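Transcriptional regulator, LacI family (Arthrobacter sp., PDB 4RKQ) probably represses or otherwise regulates transcription as a LacI-family factor, its periplasmic-binding-protein-like core sensing a sugar or related small molecule. Local coordinates at residues Tyr29-Leu40 against Leu246-Val254; Arg91-Glu99 against Ala105-Gln113. All blocks are in the same frame, centred on the assembly; numbering follows the deposited sequence.

Contact 1 (Tyr29-Leu40 against Leu246-Val254); sequences YFPAFASSVVEL and LREVGRAAV
Helix 29-40 meets helix 246-254 with the axes 8.4 Å apart and crossing at -54°, the CA atoms closest at Val37 and Gly250. At the N-terminal end Leu246 is a knob in a hole made by Tyr29, Ala32, Phe33 and Ser36. Leu246 CD1 presses on Ala32 CB at 3.5 Å, a tight carbon contact. Leu246 CD2 lies 3.6 Å from Tyr29 CE1, meeting that ring obliquely. The Tyr29 hydroxyl is hydrogen-bonded to Tyr77. Phe33 turns a ring edge to Val249 CG1, with CE1 at 3.9 Å.

The one polar link is Ser36 OG to Leu246 O, 2.7 Å. With OG anti to the backbone N (chi1 167°), the hydroxyl reaches across and donates from above the carbonyl plane. Gly250 N reaches the same oxygen from the opposite face, so two donors grip it. Gly250 has no side chain, and Leu40 CD1 settles on its backbone, 3.3 Å from Gly250 C. Val254 CG2 closes the far end at 4.0 Å from Leu40 CB. Close crossing over a glycine, with a knob-into-hole leucine beside it, joins two helices on one face of the N-terminal subdomain of the periplasmic-binding-protein-like fold.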
ATOM      1  N   TYR A  29      -1.732  -5.092  -2.630  1.00 13.64           N
ATOM      2  CA  TYR A  29      -1.260  -6.426  -2.304  1.00 16.33           C
ATOM      3  C   TYR A  29       0.239  -6.435  -2.054  1.00 21.12           C
ATOM      4  O   TYR A  29       0.695  -7.075  -1.133  1.00 13.11           O
ATOM      5  CB  TYR A  29      -1.592  -7.414  -3.430  1.00 17.79           C
ATOM      6  CG  TYR A  29      -1.012  -8.763  -3.121  1.00 13.10           C
ATOM      7  CD1 TYR A  29      -1.574  -9.554  -2.137  1.00 16.26           C
ATOM      8  CD2 TYR A  29       0.144  -9.221  -3.746  1.00 15.63           C
ATOM      9  CE1 TYR A  29      -1.007 -10.768  -1.799  1.00 17.97           C
ATOM     10  CE2 TYR A  29       0.705 -10.457  -3.425  1.00 20.49           C
ATOM     11  CZ  TYR A  29       0.137 -11.209  -2.421  1.00 20.29           C
ATOM     12  OH  TYR A  29       0.676 -12.431  -2.065  1.00 18.93           O
ATOM     13  N   PHE A  30       1.025  -5.750  -2.884  1.00 11.18           N
ATOM     14  CA  PHE A  30       2.469  -5.934  -2.825  1.00 11.85           C
ATOM     15  C   PHE A  30       3.109  -5.338  -1.582  1.00 13.27           C
ATOM     16  O   PHE A  30       3.926  -6.010  -0.961  1.00 13.81           O
ATOM     17  CB  PHE A  30       3.173  -5.562  -4.141  1.00 14.93           C
ATOM     18  CG  PHE A  30       2.856  -6.520  -5.265  1.00 12.14           C
ATOM     19  CD1 PHE A  30       3.234  -7.832  -5.182  1.00 15.12           C
ATOM     20  CD2 PHE A  30       2.065  -6.129  -6.335  1.00 20.64           C
ATOM     21  CE1 PHE A  30       2.898  -8.724  -6.164  1.00 16.92           C
ATOM     22  CE2 PHE A  30       1.755  -7.006  -7.342  1.00 22.19           C
ATOM     23  CZ  PHE A  30       2.176  -8.315  -7.261  1.00 23.28           C
ATOM     24  N   PRO A  31       2.690  -4.163  -1.152  1.00 16.25           N
ATOM     25  CA  PRO A  31       3.210  -3.691   0.137  1.00 18.50           C
ATOM     26  C   PRO A  31       2.766  -4.542   1.315  1.00 19.72           C
ATOM     27  O   PRO A  31       3.527  -4.706   2.236  1.00 15.06           O
ATOM     28  CB  PRO A  31       2.664  -2.269   0.276  1.00 21.99           C
ATOM     29  CG  PRO A  31       2.066  -1.927  -1.036  1.00 17.32           C
ATOM     30  CD  PRO A  31       2.020  -3.095  -1.927  1.00 15.59           C
ATOM     31  N   ALA A  32       1.567  -5.114   1.246  1.00 17.19           N
ATOM     32  CA  ALA A  32       1.092  -5.996   2.325  1.00 19.60           C
ATOM     33  C   ALA A  32       1.903  -7.276   2.391  1.00 14.68           C
ATOM     34  O   ALA A  32       2.342  -7.709   3.462  1.00 15.47           O
ATOM     35  CB  ALA A  32      -0.364  -6.301   2.147  1.00 20.54           C
ATOM     36  N   PHE A  33       2.158  -7.859   1.234  1.00 15.18           N
ATOM     37  CA  PHE A  33       3.027  -9.018   1.124  1.00 15.31           C
ATOM     38  C   PHE A  33       4.439  -8.711   1.609  1.00 19.99           C
ATOM     39  O   PHE A  33       5.004  -9.429   2.425  1.00 15.31           O
ATOM     40  CB  PHE A  33       3.077  -9.501  -0.328  1.00 13.43           C
ATOM     41  CG  PHE A  33       4.130 -10.523  -0.579  1.00 18.25           C
ATOM     42  CD1 PHE A  33       3.959 -11.818  -0.149  1.00 17.35           C
ATOM     43  CD2 PHE A  33       5.276 -10.191  -1.250  1.00 14.61           C
ATOM     44  CE1 PHE A  33       4.905 -12.768  -0.361  1.00 18.60           C
ATOM     45  CE2 PHE A  33       6.233 -11.140  -1.464  1.00 15.87           C
ATOM     46  CZ  PHE A  33       6.051 -12.420  -1.027  1.00 16.34           C
ATOM     47  N   ALA A  34       5.030  -7.644   1.095  1.00 13.06           N
ATOM     48  CA  ALA A  34       6.358  -7.260   1.506  1.00 11.68           C
ATOM     49  C   ALA A  34       6.463  -7.039   2.999  1.00 16.07           C
ATOM     50  O   ALA A  34       7.414  -7.529   3.599  1.00 12.73           O
ATOM     51  CB  ALA A  34       6.851  -6.024   0.753  1.00 14.01           C
ATOM     52  N   SER A  35       5.517  -6.319   3.584  1.00 13.81           N
ATOM     53  CA  SER A  35       5.550  -6.032   5.008  1.00 12.48           C
ATOM     54  C   SER A  35       5.541  -7.360   5.806  1.00 13.00           C
ATOM     55  O   SER A  35       6.236  -7.511   6.803  1.00 16.98           O
ATOM     56  CB  SER A  35       4.328  -5.198   5.409  1.00 18.80           C
ATOM     57  OG  SER A  35       4.331  -4.954   6.802  1.00 19.48           O
ATOM     58  N   SER A  36       4.727  -8.318   5.369  1.00 12.58           N
ATOM     59  CA  SER A  36       4.609  -9.579   6.094  1.00 16.68           C
ATOM     60  C   SER A  36       5.935 -10.354   6.046  1.00 19.13           C
ATOM     61  O   SER A  36       6.387 -10.930   7.050  1.00 18.47           O
ATOM     62  CB  SER A  36       3.444 -10.392   5.515  1.00 22.36           C
ATOM     63  OG  SER A  36       3.527 -11.701   6.005  1.00 28.01           O
ATOM     64  N   VAL A  37       6.580 -10.362   4.886  1.00 16.26           N
ATOM     65  CA  VAL A  37       7.889 -10.998   4.739  1.00 13.22           C
ATOM     66  C   VAL A  37       8.968 -10.256   5.531  1.00 16.24           C
ATOM     67  O   VAL A  37       9.795 -10.897   6.214  1.00 13.37           O
ATOM     68  CB  VAL A  37       8.346 -11.156   3.256  1.00 13.02           C
ATOM     69  CG1 VAL A  37       9.750 -11.730   3.197  1.00 19.37           C
ATOM     70  CG2 VAL A  37       7.390 -12.061   2.489  1.00 17.95           C
ATOM     71  N   VAL A  38       8.955  -8.928   5.488  1.00 12.52           N
ATOM     72  CA  VAL A  38       9.945  -8.171   6.247  1.00 14.81           C
ATOM     73  C   VAL A  38       9.786  -8.412   7.767  1.00 16.73           C
ATOM     74  O   VAL A  38      10.790  -8.526   8.435  1.00 17.03           O
ATOM     75  CB  VAL A  38       9.916  -6.689   5.949  1.00 12.30           C
ATOM     76  CG1 VAL A  38      10.891  -5.960   6.816  1.00 11.17           C
ATOM     77  CG2 VAL A  38      10.327  -6.463   4.501  1.00 16.84           C
ATOM     78  N   GLU A  39       8.549  -8.461   8.247  1.00 18.17           N
ATOM     79  CA  GLU A  39       8.244  -8.833   9.640  1.00 19.25           C
ATOM     80  C   GLU A  39       8.896 -10.162  10.058  1.00 16.27           C
ATOM     81  O   GLU A  39       9.654 -10.214  11.029  1.00 17.26           O
ATOM     82  CB  GLU A  39       6.752  -8.909   9.884  1.00 15.26           C
ATOM     83  CG  GLU A  39       6.330  -9.397  11.293  1.00 19.07           C
ATOM     84  CD  GLU A  39       6.470  -8.374  12.407  1.00 32.76           C
ATOM     85  OE1 GLU A  39       6.988  -7.256  12.173  1.00 32.19           O
ATOM     86  OE2 GLU A  39       6.053  -8.695  13.550  1.00 34.00           O
ATOM     87  N   LEU A  40       8.646 -11.219   9.300  1.00 18.02           N
ATOM     88  CA  LEU A  40       9.124 -12.553   9.691  1.00 22.88           C
ATOM     89  C   LEU A  40      10.618 -12.648   9.586  1.00 24.05           C
ATOM     90  O   LEU A  40      11.246 -13.216  10.451  1.00 18.17           O
ATOM     91  CB  LEU A  40       8.426 -13.644   8.888  1.00 15.11           C
ATOM     92  CG  LEU A  40       6.935 -13.652   9.109  1.00 20.18           C
ATOM     93  CD1 LEU A  40       6.274 -14.426   7.986  1.00 34.70           C
ATOM     94  CD2 LEU A  40       6.598 -14.223  10.470  1.00 30.00           C
ATOM     95  N   LEU A 246      -2.022 -12.857   4.926  1.00 23.83           N
ATOM     96  CA  LEU A 246      -0.689 -12.521   4.450  1.00 23.04           C
ATOM     97  C   LEU A 246       0.385 -13.000   5.392  1.00 26.04           C
ATOM     98  O   LEU A 246       1.482 -13.192   4.978  1.00 20.36           O
ATOM     99  CB  LEU A 246      -0.587 -11.021   4.216  1.00 27.15           C
ATOM    100  CG  LEU A 246      -1.276 -10.798   2.856  1.00 57.95           C
ATOM    101  CD1 LEU A 246      -1.806  -9.395   2.710  1.00 49.29           C
ATOM    102  CD2 LEU A 246      -0.319 -11.162   1.730  1.00 56.01           C
ATOM    103  N   ARG A 247       0.055 -13.248   6.663  1.00 17.06           N
ATOM    104  CA  ARG A 247       1.027 -13.856   7.576  1.00 21.05           C
ATOM    105  C   ARG A 247       1.385 -15.292   7.167  1.00 18.77           C
ATOM    106  O   ARG A 247       2.535 -15.708   7.313  1.00 24.67           O
ATOM    107  CB  ARG A 247       0.514 -13.851   9.014  1.00 27.97           C
ATOM    108  CG  ARG A 247       0.491 -12.468   9.628  1.00 46.93           C
ATOM    109  CD  ARG A 247       0.267 -12.556  11.127  1.00104.77           C
ATOM    110  NE  ARG A 247      -0.904 -11.776  11.494  1.00125.79           N
ATOM    111  CZ  ARG A 247      -2.009 -12.271  12.041  1.00 95.69           C
ATOM    112  NH1 ARG A 247      -3.009 -11.452  12.311  1.00 85.27           N
ATOM    113  NH2 ARG A 247      -2.114 -13.563  12.342  1.00151.43           N
ATOM    114  N   GLU A 248       0.381 -16.048   6.727  1.00 23.42           N
ATOM    115  CA  GLU A 248       0.561 -17.412   6.184  1.00 24.56           C
ATOM    116  C   GLU A 248       1.356 -17.443   4.881  1.00 19.52           C
ATOM    117  O   GLU A 248       2.189 -18.329   4.681  1.00 21.56           O
ATOM    118  CB  GLU A 248      -0.802 -18.069   5.921  1.00 33.37           C
ATOM    119  CG  GLU A 248      -1.226 -19.054   6.988  1.00114.06           C
ATOM    120  CD  GLU A 248      -2.665 -18.860   7.406  1.00186.78           C
ATOM    121  OE1 GLU A 248      -3.552 -19.542   6.855  1.00 66.68           O
ATOM    122  OE2 GLU A 248      -2.909 -18.002   8.280  1.00144.39           O
ATOM    123  N   VAL A 249       1.069 -16.518   3.975  1.00 19.16           N
ATOM    124  CA  VAL A 249       1.843 -16.470   2.729  1.00 19.53           C
ATOM    125  C   VAL A 249       3.299 -16.144   3.034  1.00 14.40           C
ATOM    126  O   VAL A 249       4.235 -16.808   2.543  1.00 19.29           O
ATOM    127  CB  VAL A 249       1.309 -15.461   1.709  1.00 21.42           C
ATOM    128  CG1 VAL A 249       2.204 -15.488   0.486  1.00 24.30           C
ATOM    129  CG2 VAL A 249      -0.115 -15.794   1.309  1.00 35.27           C
ATOM    130  N   GLY A 250       3.481 -15.111   3.847  1.00 21.10           N
ATOM    131  CA  GLY A 250       4.788 -14.753   4.397  1.00 23.76           C
ATOM    132  C   GLY A 250       5.502 -15.877   5.109  1.00 22.62           C
ATOM    133  O   GLY A 250       6.704 -16.125   4.864  1.00 16.75           O
ATOM    134  N   ARG A 251       4.803 -16.565   6.013  1.00 19.76           N
ATOM    135  CA  ARG A 251       5.435 -17.715   6.672  1.00 21.32           C
ATOM    136  C   ARG A 251       5.807 -18.828   5.705  1.00 13.59           C
ATOM    137  O   ARG A 251       6.848 -19.461   5.843  1.00 21.93           O
ATOM    138  CB  ARG A 251       4.551 -18.228   7.808  1.00 23.74           C
ATOM    139  CG  ARG A 251       5.185 -19.241   8.728  1.00 44.18           C
ATOM    140  CD  ARG A 251       4.518 -19.268  10.106  1.00 61.41           C
ATOM    141  NE  ARG A 251       3.085 -18.974  10.072  1.00 55.19           N
ATOM    142  CZ  ARG A 251       2.133 -19.793   9.610  1.00162.99           C
ATOM    143  NH1 ARG A 251       0.865 -19.398   9.640  1.00 62.13           N
ATOM    144  NH2 ARG A 251       2.423 -20.990   9.107  1.00 64.69           N
ATOM    145  N   ALA A 252       4.967 -19.119   4.737  1.00 17.85           N
ATOM    146  CA  ALA A 252       5.282 -20.189   3.806  1.00 22.45           C
ATOM    147  C   ALA A 252       6.585 -19.872   3.056  1.00 17.55           C
ATOM    148  O   ALA A 252       7.446 -20.730   2.866  1.00 19.68           O
ATOM    149  CB  ALA A 252       4.132 -20.355   2.827  1.00 22.73           C
ATOM    150  N   ALA A 253       6.731 -18.641   2.588  1.00 15.98           N
ATOM    151  CA  ALA A 253       7.994 -18.223   1.928  1.00 16.38           C
ATOM    152  C   ALA A 253       9.220 -18.260   2.848  1.00 16.64           C
ATOM    153  O   ALA A 253      10.237 -18.806   2.516  1.00 17.16           O
ATOM    154  CB  ALA A 253       7.833 -16.843   1.294  1.00 20.08           C
ATOM    155  N   VAL A 254       9.140 -17.648   4.007  1.00 21.27           N
ATOM    156  CA  VAL A 254      10.276 -17.601   4.901  1.00 17.03           C
ATOM    157  C   VAL A 254      10.631 -18.969   5.442  1.00 13.01           C
ATOM    158  O   VAL A 254      11.810 -19.327   5.514  1.00 17.80           O
ATOM    159  CB  VAL A 254       9.994 -16.656   6.077  1.00 18.55           C
ATOM    160  CG1 VAL A 254      11.080 -16.767   7.159  1.00 24.02           C
ATOM    161  CG2 VAL A 254       9.862 -15.251   5.560  1.00 19.07           C
TER

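Contact 2 (Arg91-Glu99 against Ala105-Gln113); sequences RRPLIVLDE and AGSINFDYQ
Pro93 touches Ala105, CB to CB 3.8 Å. Strands 94-97 and 106-110 are neighbouring parallel strands of the central sheet, and strand 73-76 bonds to the other edge of 94-97. Leu94 O accepts from Gly106 N, and Val96 N donates to Gly106 O. Ile95 directs its side chain to the face that carries Leu97 and Ile108, and its CA-H points at Gly106 O. Val96 O takes the N-H of Ile108 (N to O 3.0 Å, N-H...O 164°). Leu97 lies beside Ile108, with CG 3.9 Å from Ile108 CB. Its CD2 also comes to the ring edge of Phe110.

Asp98 N gives the last backbone bond, to Ile108 O at 2.9 Å. The Asp98 carboxylate swings back toward the other segment, CG anti to the backbone N (chi1 -156°). Asp98 OD1 accepts from Tyr112 OH at 2.6 Å, from above the carboxylate plane, while lying at the edge of the Tyr112 ring. The carboxylate and the Tyr112 ring are 60° apart. One water donates to OD1 and accepts from Phe110 N. At Glu99, a second water accepts from the backbone N and hydrogen-bonds Ser107 OG; the Glu99 carboxylate turns to Gly80 N and Ala82 N. Two donors on Asp98 OD1, with a long, weak ion pair from OD2 to Arg151, would probably stabilise its negative charge.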
ATOM      1  N   ARG A  91      23.625 -20.860  -6.679  1.00 15.66           N
ATOM      2  CA  ARG A  91      23.119 -21.667  -5.544  1.00 14.53           C
ATOM      3  C   ARG A  91      22.434 -20.834  -4.455  1.00 13.17           C
ATOM      4  O   ARG A  91      21.930 -21.371  -3.440  1.00 20.07           O
ATOM      5  CB  ARG A  91      24.282 -22.476  -4.934  1.00 15.59           C
ATOM      6  CG  ARG A  91      24.735 -23.585  -5.864  1.00 16.87           C
ATOM      7  CD  ARG A  91      26.035 -24.184  -5.421  1.00 19.89           C
ATOM      8  NE  ARG A  91      25.963 -24.677  -4.035  1.00 25.97           N
ATOM      9  CZ  ARG A  91      25.621 -25.904  -3.666  1.00 25.32           C
ATOM     10  NH1 ARG A  91      25.301 -26.810  -4.561  1.00 22.17           N
ATOM     11  NH2 ARG A  91      25.638 -26.228  -2.370  1.00 27.98           N
ATOM     12  N   ARG A  92      22.457 -19.506  -4.618  1.00 16.40           N
ATOM     13  CA  ARG A  92      21.703 -18.629  -3.726  1.00 11.58           C
ATOM     14  C   ARG A  92      20.202 -18.820  -4.068  1.00 12.83           C
ATOM     15  O   ARG A  92      19.786 -18.665  -5.199  1.00 14.88           O
ATOM     16  CB  ARG A  92      22.141 -17.153  -3.887  1.00 15.76           C
ATOM     17  CG  ARG A  92      23.625 -16.897  -3.654  1.00 19.54           C
ATOM     18  CD  ARG A  92      24.078 -15.516  -4.089  1.00 15.70           C
ATOM     19  NE  ARG A  92      24.165 -15.461  -5.544  1.00 12.88           N
ATOM     20  CZ  ARG A  92      24.825 -14.547  -6.228  1.00 15.81           C
ATOM     21  NH1 ARG A  92      25.441 -13.543  -5.598  1.00 15.75           N
ATOM     22  NH2 ARG A  92      24.810 -14.599  -7.558  1.00 14.09           N
ATOM     23  N   PRO A  93      19.405 -19.252  -3.099  1.00 15.43           N
ATOM     24  CA  PRO A  93      18.050 -19.716  -3.414  1.00 13.33           C
ATOM     25  C   PRO A  93      17.094 -18.585  -3.788  1.00 13.97           C
ATOM     26  O   PRO A  93      17.119 -17.504  -3.168  1.00 14.68           O
ATOM     27  CB  PRO A  93      17.586 -20.415  -2.110  1.00 17.74           C
ATOM     28  CG  PRO A  93      18.544 -20.009  -1.053  1.00 20.93           C
ATOM     29  CD  PRO A  93      19.812 -19.545  -1.704  1.00 19.32           C
ATOM     30  N   LEU A  94      16.363 -18.816  -4.870  1.00 14.12           N
ATOM     31  CA  LEU A  94      15.218 -18.026  -5.220  1.00 13.22           C
ATOM     32  C   LEU A  94      13.943 -18.752  -4.813  1.00 11.66           C
ATOM     33  O   LEU A  94      13.765 -19.931  -5.139  1.00 17.16           O
ATOM     34  CB  LEU A  94      15.197 -17.792  -6.717  1.00 14.58           C
ATOM     35  CG  LEU A  94      13.996 -17.083  -7.303  1.00 15.58           C
ATOM     36  CD1 LEU A  94      13.895 -15.648  -6.787  1.00 15.97           C
ATOM     37  CD2 LEU A  94      14.126 -17.104  -8.824  1.00 18.83           C
ATOM     38  N   ILE A  95      13.075 -18.017  -4.100  1.00 13.59           N
ATOM     39  CA  ILE A  95      11.711 -18.425  -3.886  1.00 14.05           C
ATOM     40  C   ILE A  95      10.821 -17.486  -4.685  1.00 14.44           C
ATOM     41  O   ILE A  95      10.711 -16.309  -4.359  1.00 16.99           O
ATOM     42  CB  ILE A  95      11.338 -18.344  -2.395  1.00 12.43           C
ATOM     43  CG1 ILE A  95      12.266 -19.307  -1.625  1.00 21.43           C
ATOM     44  CG2 ILE A  95       9.876 -18.734  -2.206  1.00 21.79           C
ATOM     45  CD1 ILE A  95      12.166 -19.188  -0.166  1.00 35.94           C
ATOM     46  N   VAL A  96      10.167 -18.014  -5.699  1.00 11.98           N
ATOM     47  CA  VAL A  96       9.133 -17.266  -6.469  1.00 14.93           C
ATOM     48  C   VAL A  96       7.714 -17.597  -6.100  1.00 20.61           C
ATOM     49  O   VAL A  96       7.405 -18.710  -5.694  1.00 17.52           O
ATOM     50  CB  VAL A  96       9.278 -17.503  -7.999  1.00 18.11           C
ATOM     51  CG1 VAL A  96      10.558 -16.900  -8.525  1.00 30.19           C
ATOM     52  CG2 VAL A  96       9.221 -18.989  -8.343  1.00 22.78           C
ATOM     53  N   LEU A  97       6.823 -16.631  -6.281  1.00 13.84           N
ATOM     54  CA  LEU A  97       5.435 -16.857  -6.057  1.00 15.89           C
ATOM     55  C   LEU A  97       4.632 -16.649  -7.317  1.00 16.77           C
ATOM     56  O   LEU A  97       4.943 -15.781  -8.143  1.00 16.39           O
ATOM     57  CB  LEU A  97       4.900 -15.866  -5.030  1.00 21.31           C
ATOM     58  CG  LEU A  97       5.456 -16.089  -3.640  1.00 20.34           C
ATOM     59  CD1 LEU A  97       6.771 -15.356  -3.394  1.00 22.64           C
ATOM     60  CD2 LEU A  97       4.395 -15.684  -2.641  1.00 24.61           C
ATOM     61  N   ASP A  98       3.594 -17.465  -7.446  1.00 16.92           N
ATOM     62  CA  ASP A  98       2.535 -17.246  -8.432  1.00 14.91           C
ATOM     63  C   ASP A  98       2.985 -17.333  -9.888  1.00 24.04           C
ATOM     64  O   ASP A  98       2.381 -16.719 -10.755  1.00 20.09           O
ATOM     65  CB  ASP A  98       1.819 -15.918  -8.130  1.00 18.23           C
ATOM     66  CG  ASP A  98       0.395 -15.878  -8.688  1.00 35.88           C
ATOM     67  OD1 ASP A  98      -0.255 -16.929  -8.692  1.00 23.19           O
ATOM     68  OD2 ASP A  98      -0.051 -14.822  -9.182  1.00 30.44           O
ATOM     69  N   GLU A  99       3.998 -18.148 -10.179  1.00 13.34           N
ATOM     70  CA  GLU A  99       4.398 -18.387 -11.559  1.00 15.25           C
ATOM     71  C   GLU A  99       5.027 -19.747 -11.696  1.00 19.05           C
ATOM     72  O   GLU A  99       5.285 -20.404 -10.714  1.00 17.65           O
ATOM     73  CB  GLU A  99       5.318 -17.280 -12.087  1.00 27.27           C
ATOM     74  CG  GLU A  99       6.694 -17.152 -11.426  1.00 23.22           C
ATOM     75  CD  GLU A  99       7.622 -16.158 -12.200  1.00 26.45           C
ATOM     76  OE1 GLU A  99       8.433 -16.588 -13.020  1.00 29.14           O
ATOM     77  OE2 GLU A  99       7.504 -14.959 -12.034  1.00 27.19           O
ATOM     78  N   ALA A 105      14.839 -22.579  -6.798  1.00 14.44           N
ATOM     79  CA  ALA A 105      15.008 -23.403  -5.609  1.00 15.45           C
ATOM     80  C   ALA A 105      13.712 -23.657  -4.881  1.00 20.69           C
ATOM     81  O   ALA A 105      13.528 -24.739  -4.354  1.00 14.51           O
ATOM     82  CB  ALA A 105      16.018 -22.755  -4.663  1.00 19.47           C
ATOM     83  N   GLY A 106      12.827 -22.654  -4.846  1.00 16.11           N
ATOM     84  CA  GLY A 106      11.592 -22.748  -4.129  1.00 14.36           C
ATOM     85  C   GLY A 106      10.491 -22.020  -4.819  1.00 17.00           C
ATOM     86  O   GLY A 106      10.737 -21.070  -5.577  1.00 15.63           O
ATOM     87  N   SER A 107       9.270 -22.443  -4.531  1.00 15.50           N
ATOM     88  CA  SER A 107       8.062 -21.849  -5.187  1.00 15.75           C
ATOM     89  C   SER A 107       6.853 -21.983  -4.321  1.00 17.82           C
ATOM     90  O   SER A 107       6.645 -22.990  -3.679  1.00 16.41           O
ATOM     91  CB  SER A 107       7.765 -22.548  -6.518  1.00 19.24           C
ATOM     92  OG  SER A 107       6.747 -21.906  -7.264  1.00 19.01           O
ATOM     93  N   ILE A 108       6.037 -20.939  -4.329  1.00 15.87           N
ATOM     94  CA  ILE A 108       4.736 -20.934  -3.695  1.00 18.91           C
ATOM     95  C   ILE A 108       3.706 -20.643  -4.816  1.00 19.21           C
ATOM     96  O   ILE A 108       3.838 -19.673  -5.562  1.00 17.71           O
ATOM     97  CB  ILE A 108       4.608 -19.802  -2.635  1.00 17.73           C
ATOM     98  CG1 ILE A 108       5.697 -19.764  -1.555  1.00 28.05           C
ATOM     99  CG2 ILE A 108       3.216 -19.769  -2.033  1.00 15.80           C
ATOM    100  CD1 ILE A 108       5.845 -20.997  -0.709  1.00 34.29           C
ATOM    101  N   ASN A 109       2.743 -21.539  -4.993  1.00 15.15           N
ATOM    102  CA  ASN A 109       1.665 -21.380  -6.006  1.00 13.56           C
ATOM    103  C   ASN A 109       0.341 -21.441  -5.241  1.00 23.11           C
ATOM    104  O   ASN A 109       0.290 -21.817  -4.057  1.00 20.88           O
ATOM    105  CB  ASN A 109       1.723 -22.447  -7.104  1.00 18.07           C
ATOM    106  CG  ASN A 109       2.593 -22.042  -8.316  1.00 43.10           C
ATOM    107  OD1 ASN A 109       3.258 -21.023  -8.327  1.00 49.62           O
ATOM    108  ND2 ASN A 109       2.594 -22.880  -9.335  1.00 49.56           N
ATOM    109  N   PHE A 110      -0.735 -21.044  -5.893  1.00 18.11           N
ATOM    110  CA  PHE A 110      -2.054 -21.003  -5.221  1.00 14.02           C
ATOM    111  C   PHE A 110      -2.982 -21.876  -6.056  1.00 23.33           C
ATOM    112  O   PHE A 110      -2.807 -21.958  -7.253  1.00 23.98           O
ATOM    113  CB  PHE A 110      -2.557 -19.592  -5.136  1.00 24.12           C
ATOM    114  CG  PHE A 110      -1.595 -18.686  -4.434  1.00 19.40           C
ATOM    115  CD1 PHE A 110      -0.565 -18.081  -5.140  1.00 24.49           C
ATOM    116  CD2 PHE A 110      -1.672 -18.506  -3.071  1.00 27.49           C
ATOM    117  CE1 PHE A 110       0.374 -17.302  -4.488  1.00 27.11           C
ATOM    118  CE2 PHE A 110      -0.767 -17.700  -2.420  1.00 28.31           C
ATOM    119  CZ  PHE A 110       0.258 -17.107  -3.128  1.00 22.35           C
ATOM    120  N   ASP A 111      -3.915 -22.548  -5.395  1.00 22.76           N
ATOM    121  CA  ASP A 111      -4.868 -23.440  -6.061  1.00 24.97           C
ATOM    122  C   ASP A 111      -6.025 -22.645  -6.626  1.00 23.09           C
ATOM    123  O   ASP A 111      -7.017 -22.398  -5.933  1.00 21.67           O
ATOM    124  CB  ASP A 111      -5.385 -24.422  -5.038  1.00 22.06           C
ATOM    125  CG  ASP A 111      -6.247 -25.507  -5.644  1.00 36.74           C
ATOM    126  OD1 ASP A 111      -6.733 -25.402  -6.795  1.00 23.14           O
ATOM    127  OD2 ASP A 111      -6.452 -26.465  -4.920  1.00 28.67           O
ATOM    128  N   TYR A 112      -5.909 -22.206  -7.873  1.00 19.27           N
ATOM    129  CA  TYR A 112      -6.973 -21.389  -8.424  1.00 15.42           C
ATOM    130  C   TYR A 112      -8.227 -22.175  -8.829  1.00 26.63           C
ATOM    131  O   TYR A 112      -9.297 -21.590  -8.938  1.00 23.41           O
ATOM    132  CB  TYR A 112      -6.502 -20.529  -9.577  1.00 22.93           C
ATOM    133  CG  TYR A 112      -5.491 -19.508  -9.173  1.00 21.93           C
ATOM    134  CD1 TYR A 112      -5.848 -18.454  -8.355  1.00 17.44           C
ATOM    135  CD2 TYR A 112      -4.173 -19.580  -9.621  1.00 23.45           C
ATOM    136  CE1 TYR A 112      -4.923 -17.486  -7.986  1.00 22.26           C
ATOM    137  CE2 TYR A 112      -3.237 -18.626  -9.248  1.00 18.18           C
ATOM    138  CZ  TYR A 112      -3.617 -17.583  -8.406  1.00 21.02           C
ATOM    139  OH  TYR A 112      -2.713 -16.592  -8.056  1.00 20.92           O
ATOM    140  N   GLN A 113      -8.120 -23.475  -9.035  1.00 21.68           N
ATOM    141  CA  GLN A 113      -9.336 -24.267  -9.252  1.00 24.98           C
ATOM    142  C   GLN A 113     -10.181 -24.308  -8.001  1.00 18.91           C
ATOM    143  O   GLN A 113     -11.407 -24.206  -8.054  1.00 26.93           O
ATOM    144  CB  GLN A 113      -8.986 -25.676  -9.675  1.00 31.97           C
ATOM    145  CG  GLN A 113      -8.400 -25.642 -11.059  1.00 38.37           C
ATOM    146  CD  GLN A 113      -8.316 -27.000 -11.678  1.00 73.24           C
ATOM    147  OE1 GLN A 113      -8.961 -27.949 -11.226  1.00 59.81           O
ATOM    148  NE2 GLN A 113      -7.522 -27.104 -12.730  1.00 63.62           N
TER
HETATM  149  O   HOH W   1       0.205 -19.751  -8.325  1.00 28.85           O
HETATM  150  O   HOH W   2       5.874 -19.477  -8.126  1.00 34.05           O

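In the fold
Contact 1 lies in the helical layer over one face of the sheet that contains contact 2, their centres 14 Å apart. Helix 246-262 joins them: it packs on helix 29-43 and rests on the sheet. Leu97 meets both helices. Leu97 CD2 lies 3.7 Å from Phe33 CE1 and 3.8 Å from Val249 CG1. Further along, Ile95 CD1 approaches Ala253 O at 3.3 Å. The side chains of Tyr29 and Asp98 lie about 4 and about 5 Å from bound 1,2-ethanediol, probably from the crystallisation liquor, which may mark a pocket, consistent with effector binding between the subdomains. Only contact 1 reaches the second subunit, where Glu39 bonds His55 of that chain.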